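Local atomic coordinates of 3-hydroxyacyl-thioester dehydratase X (Mycobacterium tuberculosis, PDB entry 4OOB), a protein that catalyses the reversible hydration of trans-2-enoyl-CoA to (3R)-3-hydroxyacyl-CoA, accepting a broad range of chain lengths with a preference for C8 to C12 substrates. Residues A25-A28 against G32-Y35. Sequence-based numbering, arbitrary orientation.
Sequences AAYA and GLRY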
loop_
_atom_site.group_PDB
_atom_site.type_symbol
_atom_site.label_atom_id
_atom_site.label_comp_id
_atom_site.label_asym_id
_atom_site.label_seq_id
_atom_site.Cartn_x
_atom_site.Cartn_y
_atom_site.Cartn_z
ATOM N N ALA A 25 1.291 15.525 7.191
ATOM C CA ALA A 25 2.007 16.487 6.327
ATOM C C ALA A 25 3.237 15.844 5.752
ATOM O O ALA A 25 3.529 15.995 4.592
ATOM C CB ALA A 25 2.403 17.753 7.101
ATOM N N ALA A 26 3.955 15.121 6.595
ATOM C CA ALA A 26 5.220 14.532 6.181
ATOM C C ALA A 26 4.957 13.459 5.154
ATOM O O ALA A 26 5.738 13.329 4.227
ATOM C CB ALA A 26 5.979 13.959 7.376
ATOM N N TYR A 27 3.871 12.699 5.358
ATOM C CA TYR A 27 3.401 11.630 4.450
ATOM C C TYR A 27 2.945 12.204 3.129
ATOM O O TYR A 27 3.322 11.719 2.060
ATOM C CB TYR A 27 2.234 10.820 5.102
ATOM C CG TYR A 27 1.533 9.761 4.216
ATOM C CD1 TYR A 27 0.510 10.108 3.307
ATOM C CD2 TYR A 27 1.860 8.406 4.314
ATOM C CE1 TYR A 27 -0.147 9.140 2.538
ATOM C CE2 TYR A 27 1.214 7.441 3.560
ATOM C CZ TYR A 27 0.220 7.802 2.657
ATOM O OH TYR A 27 -0.413 6.818 1.911
ATOM N N ALA A 28 2.077 13.205 3.188
ATOM C CA ALA A 28 1.684 13.881 1.977
ATOM C C ALA A 28 2.942 14.372 1.237
ATOM O O ALA A 28 3.060 14.147 0.033
ATOM C CB ALA A 28 0.736 15.019 2.296
ATOM N N GLY A 32 4.051 12.854 -2.426
ATOM C CA GLY A 32 3.683 13.863 -3.404
ATOM C C GLY A 32 2.176 14.120 -3.452
ATOM O O GLY A 32 1.624 14.417 -4.500
ATOM N N LEU A 33 1.491 13.947 -2.338
ATOM C CA LEU A 33 0.059 14.068 -2.287
ATOM C C LEU A 33 -0.239 15.367 -1.534
ATOM O O LEU A 33 0.683 16.017 -1.024
ATOM C CB LEU A 33 -0.487 12.858 -1.563
ATOM C CG LEU A 33 -1.174 11.744 -2.331
ATOM C CD1 LEU A 33 -0.677 11.494 -3.751
ATOM C CD2 LEU A 33 -1.120 10.472 -1.532
ATOM N N ARG A 34 -1.498 15.771 -1.499
ATOM C CA ARG A 34 -1.861 17.093 -1.033
ATOM C C ARG A 34 -2.122 17.011 0.471
ATOM O O ARG A 34 -2.800 16.118 0.909
ATOM C CB ARG A 34 -3.104 17.576 -1.768
ATOM C CG ARG A 34 -3.245 19.091 -1.811
ATOM C CD ARG A 34 -4.654 19.537 -2.171
ATOM N NE ARG A 34 -5.471 19.559 -0.968
ATOM C CZ ARG A 34 -5.735 20.632 -0.219
ATOM N NH1 ARG A 34 -5.278 21.847 -0.548
ATOM N NH2 ARG A 34 -6.488 20.494 0.874
ATOM N N TYR A 35 -1.535 17.902 1.252
ATOM C CA TYR A 35 -1.815 18.016 2.659
ATOM C C TYR A 35 -2.951 19.010 2.818
ATOM O O TYR A 35 -2.841 20.132 2.348
ATOM C CB TYR A 35 -0.574 18.501 3.443
ATOM C CG TYR A 35 -0.842 18.706 4.931
ATOM C CD1 TYR A 35 -1.470 17.699 5.684
ATOM C CD2 TYR A 35 -0.484 19.902 5.598
ATOM C CE1 TYR A 35 -1.725 17.864 7.033
ATOM C CE2 TYR A 35 -0.760 20.082 6.956
ATOM C CZ TYR A 35 -1.381 19.058 7.669
ATOM O OH TYR A 35 -1.676 19.155 9.011
#
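The backbone of A28 and L33 closes the end of helix 21-31: L33 N donates to A28 O at 2.9 Å. From there the chain doubles back along the last turns of the helix, which lays Y35 against A25. The CB of A25 sits 3.8 Å from the centroid of the Y35 ring, almost on the ring normal, a CH-pi contact over one face; A25 CA lies 3.7 Å from Y35 CD1 on that same face. The Y35 ring reaches back past A28 because its first torsion is trans (chi1 177°), and the Y35 side chain also touches P21 and V24 of the same helix. The helix terminates in a Schellman motif, completed by the bond from G32 N to A29 O, and G32 takes the positive phi (73°) of its C-prime position. Between the capping bond and the ring, A28 CB fits against the returning chain, 3.9 Å from Y35 CB and 3.8 Å from Y35 N. On the buried side, L33 CD2 meets Y27 CE1 obliquely at 4.4 Å, and both side chains pack on A198 of helix 193-199, while Y27 OH is hydrogen-bonded to T42 OG1.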